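Major capsid protein (Norovirus Hu/GI.7/TCH-060/USA/2003, PDB 4P25) forms the norovirus shell and, through its protruding (P) domain, binds histo-blood group antigen glycans such as Lewis Y, probably as host attachment factors. Local coordinates at residues A[23-28]-A[205-210]; A[40-45]-A[218-223]; A[16-21]-A[225-230]; A[30-35]-A[275-280]. All coordinates share one frame; numbering follows the deposited sequence.

Contact 1. Residues A[23-28]-A[205-210]; sequences VPAMIN and FMSDFP
Val23 sets its CG1 methyl over the centre of one face of the Phe209 ring, 3.8 Å from the centroid and only 3° off the ring normal, a CH-pi contact at one end of a contact beside the antiparallel sheet of the P domain. Here the loop leading into strand 29-31 runs alongside the end of strand 201-208 and the residues just after it. On the opposite face lies CD of the following Pro210, offset toward the rim. Phe209 reaches Val23 because its CG stands anti to the backbone N (chi1 -166°). At the other end of the contact Ile27 meets Phe205 obliquely, CD1 lying 3.7 Å from CB of the phenylalanine.

Between these apolar ends the joint is polar. The hydroxyl of Ser207 donates to Met26 O over 2.7 Å, coming from above the carbonyl plane, while the serine OG itself is hydrogen-bonded to Asn20 ND2. Water 1 donates a second hydrogen bond to Met26 O and accepts one from Asp208 N, linking the backbones where they do not bond directly. The side chains of Asn28 and Asp208 approach without bonding, and both turn their OD1 atoms to Gln218 NE2 on the neighbouring strand. Past Phe209 the chain runs on toward Val212 and Ser213 of the glycan pocket. Farther along, Asn28 N donates to Met206 O, 2.7 Å away and nearly straight at 174°.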
loop_
_atom_site.group_PDB
_atom_site.type_symbol
_atom_site.label_atom_id
_atom_site.label_comp_id
_atom_site.label_asym_id
_atom_site.label_seq_id
_atom_site.Cartn_x
_atom_site.Cartn_y
_atom_site.Cartn_z
ATOM N N VAL A 23 -4.826 -7.836 3.372
ATOM C CA VAL A 23 -4.096 -7.264 4.501
ATOM C C VAL A 23 -2.952 -6.411 3.964
ATOM O O VAL A 23 -2.499 -6.630 2.837
ATOM C CB VAL A 23 -3.536 -8.350 5.473
ATOM C CG1 VAL A 23 -4.656 -8.975 6.310
ATOM C CG2 VAL A 23 -2.723 -9.407 4.714
ATOM N N PRO A 24 -2.488 -5.426 4.751
ATOM C CA PRO A 24 -1.366 -4.580 4.323
ATOM C C PRO A 24 -0.034 -5.310 4.476
ATOM O O PRO A 24 0.662 -5.173 5.485
ATOM C CB PRO A 24 -1.453 -3.378 5.270
ATOM C CG PRO A 24 -2.127 -3.903 6.491
ATOM C CD PRO A 24 -3.086 -4.961 6.015
ATOM N N ALA A 25 0.300 -6.094 3.460
ATOM C CA ALA A 25 1.471 -6.956 3.495
ATOM C C ALA A 25 1.862 -7.265 2.064
ATOM O O ALA A 25 1.069 -7.069 1.141
ATOM C CB ALA A 25 1.155 -8.251 4.243
ATOM N N MET A 26 3.084 -7.753 1.887
ATOM C CA MET A 26 3.545 -8.157 0.571
ATOM C C MET A 26 3.294 -9.646 0.363
ATOM O O MET A 26 3.243 -10.426 1.316
ATOM C CB MET A 26 5.026 -7.829 0.407
ATOM C CG MET A 26 5.322 -6.354 0.580
ATOM S SD MET A 26 4.339 -5.336 -0.545
ATOM C CE MET A 26 5.080 -5.839 -2.094
ATOM N N ILE A 27 3.129 -10.037 -0.892
ATOM C CA ILE A 27 2.942 -11.448 -1.215
ATOM C C ILE A 27 4.244 -12.223 -1.040
ATOM O O ILE A 27 5.303 -11.787 -1.498
ATOM C CB ILE A 27 2.380 -11.621 -2.631
ATOM C CG1 ILE A 27 0.976 -11.012 -2.682
ATOM C CG2 ILE A 27 2.335 -13.103 -3.021
ATOM C CD1 ILE A 27 0.395 -10.909 -4.060
ATOM N N ASN A 28 4.136 -13.356 -0.349
ATOM C CA ASN A 28 5.259 -14.217 -0.016
ATOM C C ASN A 28 5.337 -15.451 -0.908
ATOM O O ASN A 28 6.424 -15.955 -1.182
ATOM C CB ASN A 28 5.130 -14.656 1.452
ATOM C CG ASN A 28 6.089 -15.767 1.822
ATOM O OD1 ASN A 28 5.707 -16.939 1.891
ATOM N ND2 ASN A 28 7.338 -15.406 2.077
ATOM N N PHE A 205 -2.781 -16.023 -3.305
ATOM C CA PHE A 205 -1.560 -15.283 -3.050
ATOM C C PHE A 205 -1.470 -15.034 -1.554
ATOM O O PHE A 205 -2.376 -14.436 -0.959
ATOM C CB PHE A 205 -1.575 -13.994 -3.873
ATOM C CG PHE A 205 -1.722 -14.247 -5.351
ATOM C CD1 PHE A 205 -0.610 -14.526 -6.130
ATOM C CD2 PHE A 205 -2.976 -14.258 -5.950
ATOM C CE1 PHE A 205 -0.740 -14.788 -7.493
ATOM C CE2 PHE A 205 -3.114 -14.518 -7.311
ATOM C CZ PHE A 205 -1.995 -14.784 -8.083
ATOM N N MET A 206 -0.391 -15.524 -0.945
ATOM C CA MET A 206 -0.280 -15.610 0.508
ATOM C C MET A 206 0.668 -14.568 1.091
ATOM O O MET A 206 1.706 -14.265 0.500
ATOM C CB MET A 206 0.225 -17.001 0.920
ATOM C CG MET A 206 -0.538 -18.179 0.307
ATOM S SD MET A 206 -2.315 -18.167 0.617
ATOM C CE MET A 206 -2.369 -18.312 2.403
ATOM N N SER A 207 0.320 -14.043 2.265
ATOM C CA SER A 207 1.182 -13.108 2.980
ATOM C C SER A 207 1.351 -13.488 4.440
ATOM O O SER A 207 0.393 -13.898 5.097
ATOM C CB SER A 207 0.606 -11.687 2.926
ATOM O OG SER A 207 0.624 -11.172 1.609
ATOM N N ASP A 208 2.569 -13.333 4.949
ATOM C CA ASP A 208 2.795 -13.338 6.387
ATOM C C ASP A 208 1.985 -12.214 7.026
ATOM O O ASP A 208 1.958 -11.089 6.521
ATOM C CB ASP A 208 4.273 -13.115 6.706
ATOM C CG ASP A 208 5.157 -14.227 6.191
ATOM O OD1 ASP A 208 4.735 -15.401 6.251
ATOM O OD2 ASP A 208 6.280 -13.924 5.736
ATOM N N PHE A 209 1.327 -12.524 8.137
ATOM C CA PHE A 209 0.544 -11.543 8.867
ATOM C C PHE A 209 0.327 -12.096 10.265
ATOM O O PHE A 209 0.210 -13.310 10.434
ATOM C CB PHE A 209 -0.797 -11.289 8.169
ATOM C CG PHE A 209 -1.516 -10.068 8.673
ATOM C CD1 PHE A 209 -1.133 -8.808 8.256
ATOM C CD2 PHE A 209 -2.567 -10.184 9.568
ATOM C CE1 PHE A 209 -1.783 -7.679 8.721
ATOM C CE2 PHE A 209 -3.222 -9.060 10.034
ATOM C CZ PHE A 209 -2.826 -7.806 9.610
ATOM N N PRO A 210 0.299 -11.217 11.278
ATOM C CA PRO A 210 0.133 -11.759 12.633
ATOM C C PRO A 210 -1.279 -12.276 12.899
ATOM O O PRO A 210 -2.191 -11.526 13.254
ATOM C CB PRO A 210 0.483 -10.573 13.541
ATOM C CG PRO A 210 0.305 -9.369 12.690
ATOM C CD PRO A 210 0.628 -9.780 11.288
HETATM O O HOH W 1 4.503 -11.849 3.300
#

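Contact 2. Residues A[40-45]-A[218-223]; sequences VQFQNG and QVPCTL
Phe42 drives its ring into the backbone and side chains at the end of strand 218-221, and it supplies the tight half of this contact. Its CZ comes within 3.8 Å of Pro220 CG, the two side chains crossing at about a right angle. The next ring atom, CE2, lies near Cys221 CA, and CD2 is 3.9 Å from the Thr222 methyl CG2. With chi1 at -56°, CG lies beside the backbone N and anti to the carbonyl carbon, and Val40 CB covers part of one face from within the same segment. Val40 also sends CG2 toward the methyl of Thr222, closing an apolar cluster.

The other half, though equally buried, is joined through water, and no direct hydrogen bond crosses the contact. Water 2 donates to Asn44 O and accepts the proton of Thr222 N, 2.9 Å away. Water 3 links Gly45 O, 2.7 Å distant, to Thr222 OG1. Gly45 O also packs 3.5 Å from Leu223 CB, while Leu223 N is a buried donor with no partner in the model.

This is the interior of the domain, a loop laid across the end of a short strand. Val40 and Thr222 both touch Tyr204 of strand 201-208, Pro220 packs on Met206 of that strand, and just beyond Leu223 the chain enters helix 225-234.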
loop_
_atom_site.group_PDB
_atom_site.type_symbol
_atom_site.label_atom_id
_atom_site.label_comp_id
_atom_site.label_asym_id
_atom_site.label_seq_id
_atom_site.Cartn_x
_atom_site.Cartn_y
_atom_site.Cartn_z
ATOM N N VAL A 40 -14.402 -19.785 -2.018
ATOM C CA VAL A 40 -14.161 -18.592 -1.206
ATOM C C VAL A 40 -15.054 -17.443 -1.660
ATOM O O VAL A 40 -15.628 -17.480 -2.749
ATOM C CB VAL A 40 -12.675 -18.143 -1.225
ATOM C CG1 VAL A 40 -11.774 -19.252 -0.675
ATOM C CG2 VAL A 40 -12.244 -17.711 -2.632
ATOM N N GLN A 41 -15.174 -16.426 -0.815
ATOM C CA GLN A 41 -16.020 -15.290 -1.147
ATOM C C GLN A 41 -15.423 -13.998 -0.600
ATOM O O GLN A 41 -16.126 -13.172 -0.011
ATOM C CB GLN A 41 -17.443 -15.499 -0.613
ATOM C CG GLN A 41 -18.459 -14.607 -1.308
ATOM C CD GLN A 41 -19.855 -14.712 -0.737
ATOM O OE1 GLN A 41 -20.119 -15.507 0.166
ATOM N NE2 GLN A 41 -20.764 -13.904 -1.269
ATOM N N PHE A 42 -14.118 -13.835 -0.793
ATOM C CA PHE A 42 -13.414 -12.645 -0.324
ATOM C C PHE A 42 -14.108 -11.392 -0.845
ATOM O O PHE A 42 -14.610 -11.382 -1.976
ATOM C CB PHE A 42 -11.948 -12.674 -0.776
ATOM C CG PHE A 42 -11.197 -13.913 -0.353
ATOM C CD1 PHE A 42 -11.540 -14.600 0.802
ATOM C CD2 PHE A 42 -10.133 -14.383 -1.113
ATOM C CE1 PHE A 42 -10.844 -15.741 1.187
ATOM C CE2 PHE A 42 -9.430 -15.521 -0.730
ATOM C CZ PHE A 42 -9.790 -16.197 0.422
ATOM N N GLN A 43 -14.155 -10.350 -0.019
ATOM C CA GLN A 43 -14.801 -9.092 -0.402
ATOM C C GLN A 43 -13.798 -8.029 -0.822
ATOM O O GLN A 43 -14.154 -7.059 -1.482
ATOM C CB GLN A 43 -15.682 -8.574 0.738
ATOM C CG GLN A 43 -16.867 -9.485 1.001
ATOM C CD GLN A 43 -17.731 -9.643 -0.228
ATOM O OE1 GLN A 43 -18.213 -8.654 -0.786
ATOM N NE2 GLN A 43 -17.930 -10.883 -0.663
ATOM N N ASN A 44 -12.544 -8.225 -0.431
ATOM C CA ASN A 44 -11.449 -7.412 -0.936
ATOM C C ASN A 44 -10.622 -8.188 -1.958
ATOM O O ASN A 44 -10.697 -9.422 -2.022
ATOM C CB ASN A 44 -10.589 -6.889 0.219
ATOM C CG ASN A 44 -11.275 -5.777 0.987
ATOM O OD1 ASN A 44 -12.000 -4.967 0.398
ATOM N ND2 ASN A 44 -11.067 -5.733 2.299
ATOM N N GLY A 45 -9.859 -7.465 -2.773
ATOM C CA GLY A 45 -9.146 -8.065 -3.893
ATOM C C GLY A 45 -10.034 -8.558 -5.022
ATOM O O GLY A 45 -9.637 -9.443 -5.784
ATOM N N GLN A 218 -0.711 -17.405 7.525
ATOM C CA GLN A 218 -0.718 -16.598 6.305
ATOM C C GLN A 218 -2.126 -16.263 5.823
ATOM O O GLN A 218 -3.052 -17.069 5.947
ATOM C CB GLN A 218 0.061 -17.283 5.175
ATOM C CG GLN A 218 1.563 -17.376 5.419
ATOM C CD GLN A 218 2.347 -17.670 4.149
ATOM O OE1 GLN A 218 1.994 -18.563 3.372
ATOM N NE2 GLN A 218 3.420 -16.919 3.934
ATOM N N VAL A 219 -2.268 -15.064 5.263
ATOM C CA VAL A 219 -3.550 -14.598 4.741
ATOM C C VAL A 219 -3.603 -14.768 3.224
ATOM O O VAL A 219 -2.715 -14.288 2.517
ATOM C CB VAL A 219 -3.775 -13.113 5.082
ATOM C CG1 VAL A 219 -5.070 -12.603 4.456
ATOM C CG2 VAL A 219 -3.791 -12.912 6.594
ATOM N N PRO A 220 -4.639 -15.454 2.720
ATOM C CA PRO A 220 -4.789 -15.611 1.270
ATOM C C PRO A 220 -5.548 -14.453 0.633
ATOM O O PRO A 220 -6.373 -13.821 1.291
ATOM C CB PRO A 220 -5.642 -16.877 1.160
ATOM C CG PRO A 220 -6.540 -16.788 2.375
ATOM C CD PRO A 220 -5.681 -16.184 3.468
ATOM N N CYS A 221 -5.265 -14.181 -0.635
ATOM C CA CYS A 221 -6.127 -13.320 -1.436
ATOM C C CYS A 221 -6.142 -13.870 -2.858
ATOM O O CYS A 221 -5.292 -14.686 -3.217
ATOM C CB CYS A 221 -5.667 -11.854 -1.394
ATOM S SG CYS A 221 -4.116 -11.496 -2.260
ATOM N N THR A 222 -7.105 -13.439 -3.664
ATOM C CA THR A 222 -7.232 -13.986 -5.011
ATOM C C THR A 222 -6.700 -13.090 -6.135
ATOM O O THR A 222 -6.538 -13.552 -7.258
ATOM C CB THR A 222 -8.682 -14.408 -5.311
ATOM O OG1 THR A 222 -9.573 -13.376 -4.887
ATOM C CG2 THR A 222 -9.024 -15.699 -4.568
ATOM N N LEU A 223 -6.445 -11.814 -5.839
ATOM C CA LEU A 223 -5.706 -10.944 -6.761
ATOM C C LEU A 223 -4.738 -10.073 -5.979
ATOM O O LEU A 223 -5.124 -9.470 -4.979
ATOM C CB LEU A 223 -6.638 -10.024 -7.553
ATOM C CG LEU A 223 -7.484 -10.591 -8.688
ATOM C CD1 LEU A 223 -8.439 -9.518 -9.184
ATOM C CD2 LEU A 223 -6.607 -11.086 -9.821
HETATM O O HOH W 2 -9.077 -11.476 -2.794
HETATM O O HOH W 3 -10.295 -11.800 -6.810
#

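Contact 3. Residues A[16-21]-A[225-230]; sequences NNLANS and QEFVSH
Glu226 reaches across to Leu18 and Ala19 from the first turn of helix 225-234, the one helix of this largely beta domain, whose start is docked on the loop 16-21, extended at 18-20. Its side chain can be followed outward. CB packs 3.7 Å from Leu18 CD2, and CG stays beside the same methyl. A bend at the next torsion (chi2 82°) turns the carboxylate back toward the backbone of the partner. There OE1 accepts the N-H of Ala19 at 2.8 Å, met on the syn side and only slightly out of the carboxylate plane, with Leu18 CD2 also close against it. OE2 lies 3.7 Å from Ala19 CB and bonds to Ser60 OG of the second subunit, tying the carboxylate to the dimer interface as well.

Ala19 is gripped from both ends. Its O takes the N-H of Gln225 over 2.8 Å at 167°, giving a partner to a first-turn amide that has no helical carbonyl behind it. Together the two bonds pair one residue's N and O with consecutive helix residues. Alongside, Leu18 splits its methyls: CD2 faces Glu226, and CD1 meets the ring of Phe227 at the edge, 3.6 Å from CE1. At the start of the helix, near Ser21, Gln225 NE2 donates to Pro58 O and Val59 O, while water 4 donates both to Ser21 O and to Gln225 OE1, the latter 2.7 Å away.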
loop_
_atom_site.group_PDB
_atom_site.type_symbol
_atom_site.label_atom_id
_atom_site.label_comp_id
_atom_site.label_asym_id
_atom_site.label_seq_id
_atom_site.Cartn_x
_atom_site.Cartn_y
_atom_site.Cartn_z
ATOM N N ASN A 16 6.886 -10.999 -5.677
ATOM C CA ASN A 16 7.291 -10.575 -4.338
ATOM C C ASN A 16 7.346 -9.052 -4.145
ATOM O O ASN A 16 7.590 -8.575 -3.034
ATOM C CB ASN A 16 8.591 -11.257 -3.875
ATOM C CG ASN A 16 9.758 -11.025 -4.814
ATOM O OD1 ASN A 16 9.643 -10.327 -5.818
ATOM N ND2 ASN A 16 10.905 -11.611 -4.477
ATOM N N ASN A 17 7.117 -8.305 -5.228
ATOM C CA ASN A 17 6.917 -6.852 -5.157
ATOM C C ASN A 17 5.436 -6.462 -5.284
ATOM O O ASN A 17 5.108 -5.292 -5.482
ATOM C CB ASN A 17 7.730 -6.115 -6.232
ATOM C CG ASN A 17 9.163 -5.831 -5.811
ATOM O OD1 ASN A 17 9.488 -5.817 -4.625
ATOM N ND2 ASN A 17 10.027 -5.588 -6.793
ATOM N N LEU A 18 4.547 -7.441 -5.159
ATOM C CA LEU A 18 3.106 -7.182 -5.203
ATOM C C LEU A 18 2.477 -7.271 -3.820
ATOM O O LEU A 18 2.880 -8.107 -3.006
ATOM C CB LEU A 18 2.414 -8.161 -6.152
ATOM C CG LEU A 18 2.798 -8.000 -7.622
ATOM C CD1 LEU A 18 2.093 -9.033 -8.489
ATOM C CD2 LEU A 18 2.473 -6.583 -8.079
ATOM N N ALA A 19 1.491 -6.413 -3.560
ATOM C CA ALA A 19 0.812 -6.371 -2.267
ATOM C C ALA A 19 -0.372 -7.331 -2.164
ATOM O O ALA A 19 -1.073 -7.585 -3.139
ATOM C CB ALA A 19 0.347 -4.945 -1.960
ATOM N N ASN A 20 -0.592 -7.854 -0.963
ATOM C CA ASN A 20 -1.823 -8.561 -0.655
ATOM C C ASN A 20 -2.992 -7.577 -0.742
ATOM O O ASN A 20 -2.849 -6.385 -0.427
ATOM C CB ASN A 20 -1.739 -9.153 0.754
ATOM C CG ASN A 20 -2.708 -10.300 0.970
ATOM O OD1 ASN A 20 -3.919 -10.095 1.128
ATOM N ND2 ASN A 20 -2.175 -11.519 1.024
ATOM N N SER A 21 -4.144 -8.075 -1.174
ATOM C CA SER A 21 -5.324 -7.236 -1.314
ATOM C C SER A 21 -6.282 -7.342 -0.129
ATOM O O SER A 21 -7.313 -6.665 -0.109
ATOM C CB SER A 21 -6.052 -7.590 -2.606
ATOM O OG SER A 21 -6.345 -8.981 -2.672
ATOM N N GLN A 225 -2.975 -6.726 -5.069
ATOM C CA GLN A 225 -3.641 -5.424 -5.141
ATOM C C GLN A 225 -3.305 -4.643 -6.410
ATOM O O GLN A 225 -4.177 -3.994 -6.988
ATOM C CB GLN A 225 -3.344 -4.571 -3.906
ATOM C CG GLN A 225 -4.120 -3.255 -3.894
ATOM C CD GLN A 225 -5.620 -3.470 -3.882
ATOM O OE1 GLN A 225 -6.109 -4.449 -3.323
ATOM N NE2 GLN A 225 -6.360 -2.552 -4.506
ATOM N N GLU A 226 -2.056 -4.718 -6.854
ATOM C CA GLU A 226 -1.666 -3.985 -8.059
ATOM C C GLU A 226 -2.367 -4.495 -9.322
ATOM O O GLU A 226 -2.509 -3.747 -10.296
ATOM C CB GLU A 226 -0.141 -3.965 -8.234
ATOM C CG GLU A 226 0.587 -3.071 -7.236
ATOM C CD GLU A 226 0.819 -3.734 -5.882
ATOM O OE1 GLU A 226 0.423 -4.906 -5.706
ATOM O OE2 GLU A 226 1.409 -3.081 -4.997
ATOM N N PHE A 227 -2.808 -5.754 -9.310
ATOM C CA PHE A 227 -3.640 -6.263 -10.401
ATOM C C PHE A 227 -4.969 -5.511 -10.424
ATOM O O PHE A 227 -5.448 -5.114 -11.484
ATOM C CB PHE A 227 -3.907 -7.768 -10.259
ATOM C CG PHE A 227 -2.839 -8.646 -10.859
ATOM C CD1 PHE A 227 -1.531 -8.580 -10.407
ATOM C CD2 PHE A 227 -3.156 -9.572 -11.843
ATOM C CE1 PHE A 227 -0.552 -9.404 -10.944
ATOM C CE2 PHE A 227 -2.180 -10.399 -12.388
ATOM C CZ PHE A 227 -0.876 -10.312 -11.937
ATOM N N VAL A 228 -5.566 -5.324 -9.248
ATOM C CA VAL A 228 -6.812 -4.577 -9.134
ATOM C C VAL A 228 -6.676 -3.161 -9.698
ATOM O O VAL A 228 -7.470 -2.750 -10.548
ATOM C CB VAL A 228 -7.290 -4.509 -7.670
ATOM C CG1 VAL A 228 -8.483 -3.578 -7.546
ATOM C CG2 VAL A 228 -7.653 -5.896 -7.164
ATOM N N SER A 229 -5.676 -2.412 -9.244
ATOM C CA SER A 229 -5.518 -1.047 -9.744
ATOM C C SER A 229 -5.182 -1.026 -11.237
ATOM O O SER A 229 -5.607 -0.128 -11.957
ATOM C CB SER A 229 -4.504 -0.240 -8.925
ATOM O OG SER A 229 -3.232 -0.853 -8.901
ATOM N N HIS A 230 -4.440 -2.026 -11.702
ATOM C CA HIS A 230 -4.135 -2.152 -13.128
ATOM C C HIS A 230 -5.424 -2.273 -13.953
ATOM O O HIS A 230 -5.594 -1.574 -14.954
ATOM C CB HIS A 230 -3.248 -3.379 -13.366
ATOM C CG HIS A 230 -2.558 -3.392 -14.696
ATOM N ND1 HIS A 230 -1.396 -2.692 -14.939
ATOM C CD2 HIS A 230 -2.848 -4.050 -15.843
ATOM C CE1 HIS A 230 -1.008 -2.903 -16.185
ATOM N NE2 HIS A 230 -1.871 -3.724 -16.755
HETATM O O HOH W 4 -8.455 -5.016 -2.063
#

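Contact 4. Residues A[30-35]-A[275-280]; sequences MTVSTD and GGPQNL
Thr31 OG1 lies over the amide plane of Gln278, almost straight above CD at 3.7 Å, and the backbone N of Val32 is on the same side of that plane, beyond OE1. Neither approach is a hydrogen bond: Gln278 OE1 and Val32 N are both buried here without a partner in the model. The ring of Pro277 is met at separate corners. Met30 CB touches its CB at 3.8 Å, and Val32 CG1 touches its CD at 3.7 Å, crossing at about a right angle, while the peptide carbon of Thr31 stands off CG. The valine can reach the proline because CG1 lies anti to the carbonyl carbon (chi1 -70°).

The proline opens a 3-10 segment, 277-279, which packs against strand 29-31 in the P-domain sheet. On the strand's other flank Thr31 pairs through its backbone with Tyr204 of strand 201-208. No direct hydrogen bond joins the 3-10 turn to the strand. Met30 O instead takes a short CA-H...O approach from Gln278 CA, 3.0 Å away, and water 5 accepts the proton of Met30 N. That water also lies 2.9 Å from Pro277 O, to which it can donate. Farther out the bent methionine chain places CE 4.0 Å from Leu280 CD1, and both side chains pack on Tyr247 of strand 242-248.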
loop_
_atom_site.group_PDB
_atom_site.type_symbol
_atom_site.label_atom_id
_atom_site.label_comp_id
_atom_site.label_asym_id
_atom_site.label_seq_id
_atom_site.Cartn_x
_atom_site.Cartn_y
_atom_site.Cartn_z
ATOM N N MET A 30 2.599 -18.226 -3.717
ATOM C CA MET A 30 1.315 -18.694 -4.223
ATOM C C MET A 30 1.036 -20.058 -3.641
ATOM O O MET A 30 1.955 -20.765 -3.235
ATOM C CB MET A 30 1.371 -18.870 -5.738
ATOM C CG MET A 30 1.386 -17.603 -6.538
ATOM S SD MET A 30 1.647 -17.952 -8.290
ATOM C CE MET A 30 3.411 -18.262 -8.344
ATOM N N THR A 31 -0.233 -20.446 -3.620
ATOM C CA THR A 31 -0.577 -21.818 -3.280
ATOM C C THR A 31 -1.951 -22.160 -3.833
ATOM O O THR A 31 -2.685 -21.279 -4.289
ATOM C CB THR A 31 -0.541 -22.050 -1.754
ATOM O OG1 THR A 31 -0.519 -23.461 -1.484
ATOM C CG2 THR A 31 -1.747 -21.407 -1.069
ATOM N N VAL A 32 -2.284 -23.445 -3.817
ATOM C CA VAL A 32 -3.648 -23.876 -4.074
ATOM C C VAL A 32 -4.208 -24.360 -2.744
ATOM O O VAL A 32 -3.443 -24.704 -1.841
ATOM C CB VAL A 32 -3.705 -24.988 -5.137
ATOM C CG1 VAL A 32 -3.344 -24.425 -6.508
ATOM C CG2 VAL A 32 -2.776 -26.139 -4.763
ATOM N N SER A 33 -5.528 -24.365 -2.601
ATOM C CA SER A 33 -6.124 -24.808 -1.343
ATOM C C SER A 33 -5.976 -26.315 -1.169
ATOM O O SER A 33 -5.933 -27.059 -2.154
ATOM C CB SER A 33 -7.589 -24.368 -1.237
ATOM O OG SER A 33 -8.355 -24.797 -2.348
ATOM N N THR A 34 -5.877 -26.760 0.082
ATOM C CA THR A 34 -5.695 -28.181 0.387
ATOM C C THR A 34 -6.858 -29.008 -0.162
ATOM O O THR A 34 -6.655 -30.074 -0.737
ATOM C CB THR A 34 -5.502 -28.419 1.899
ATOM O OG1 THR A 34 -4.332 -27.721 2.344
ATOM C CG2 THR A 34 -5.331 -29.903 2.191
ATOM N N ASP A 35 -8.073 -28.499 0.010
ATOM C CA ASP A 35 -9.234 -29.012 -0.704
ATOM C C ASP A 35 -9.415 -28.121 -1.924
ATOM O O ASP A 35 -9.801 -26.962 -1.795
ATOM C CB ASP A 35 -10.472 -28.959 0.196
ATOM C CG ASP A 35 -11.760 -29.342 -0.529
ATOM O OD1 ASP A 35 -11.721 -29.740 -1.713
ATOM O OD2 ASP A 35 -12.828 -29.252 0.109
ATOM N N GLY A 275 2.067 -31.085 -5.494
ATOM C CA GLY A 275 2.732 -29.804 -5.634
ATOM C C GLY A 275 1.796 -28.699 -6.077
ATOM O O GLY A 275 0.631 -28.651 -5.671
ATOM N N GLY A 276 2.309 -27.801 -6.909
ATOM C CA GLY A 276 1.521 -26.685 -7.391
ATOM C C GLY A 276 2.343 -25.416 -7.414
ATOM O O GLY A 276 3.569 -25.470 -7.308
ATOM N N PRO A 277 1.674 -24.262 -7.535
ATOM C CA PRO A 277 2.393 -22.991 -7.669
ATOM C C PRO A 277 3.205 -22.636 -6.423
ATOM O O PRO A 277 4.088 -21.785 -6.509
ATOM C CB PRO A 277 1.268 -21.975 -7.912
ATOM C CG PRO A 277 0.057 -22.595 -7.278
ATOM C CD PRO A 277 0.210 -24.080 -7.480
ATOM N N GLN A 278 2.933 -23.292 -5.295
ATOM C CA GLN A 278 3.734 -23.090 -4.084
ATOM C C GLN A 278 5.176 -23.558 -4.264
ATOM O O GLN A 278 6.058 -23.200 -3.475
ATOM C CB GLN A 278 3.092 -23.780 -2.877
ATOM C CG GLN A 278 2.931 -25.287 -3.018
ATOM C CD GLN A 278 1.576 -25.683 -3.576
ATOM O OE1 GLN A 278 1.035 -25.018 -4.460
ATOM N NE2 GLN A 278 1.017 -26.772 -3.058
ATOM N N ASN A 279 5.410 -24.351 -5.307
ATOM C CA ASN A 279 6.749 -24.848 -5.620
ATOM C C ASN A 279 7.509 -24.008 -6.643
ATOM O O ASN A 279 8.642 -24.329 -7.004
ATOM C CB ASN A 279 6.673 -26.302 -6.083
ATOM C CG ASN A 279 6.319 -27.243 -4.954
ATOM O OD1 ASN A 279 6.569 -26.942 -3.785
ATOM N ND2 ASN A 279 5.738 -28.389 -5.291
ATOM N N LEU A 280 6.878 -22.936 -7.107
ATOM C CA LEU A 280 7.511 -21.995 -8.022
ATOM C C LEU A 280 8.243 -20.910 -7.255
ATOM O O LEU A 280 7.856 -20.576 -6.131
ATOM C CB LEU A 280 6.455 -21.330 -8.901
ATOM C CG LEU A 280 5.677 -22.254 -9.828
ATOM C CD1 LEU A 280 4.596 -21.449 -10.523
ATOM C CD2 LEU A 280 6.611 -22.912 -10.828
HETATM O O HOH W 5 4.933 -19.554 -4.915
#

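How the contacts relate
All four contacts bring the N-terminal part of the chain onto its C-terminal part, but the joining chemistry varies with location. Contact 2, its centre about 4 Å from that of the chain, is wholly buried and is joined by aromatic packing and internal waters. The centre of contact 4 is about 18 Å from that of the chain; it likewise has no direct hydrogen bond and is only partly buried. Contacts 1 and 3 use direct hydrogen bonds, and both border the second subunit. Strand 201-208 connects three of them: it belongs to contact 1 and pairs with strand 218-221 of contact 2 and strand 29-31, which enters contact 4. Ala25 O to Asn20 N stitches contacts 1 and 3 together.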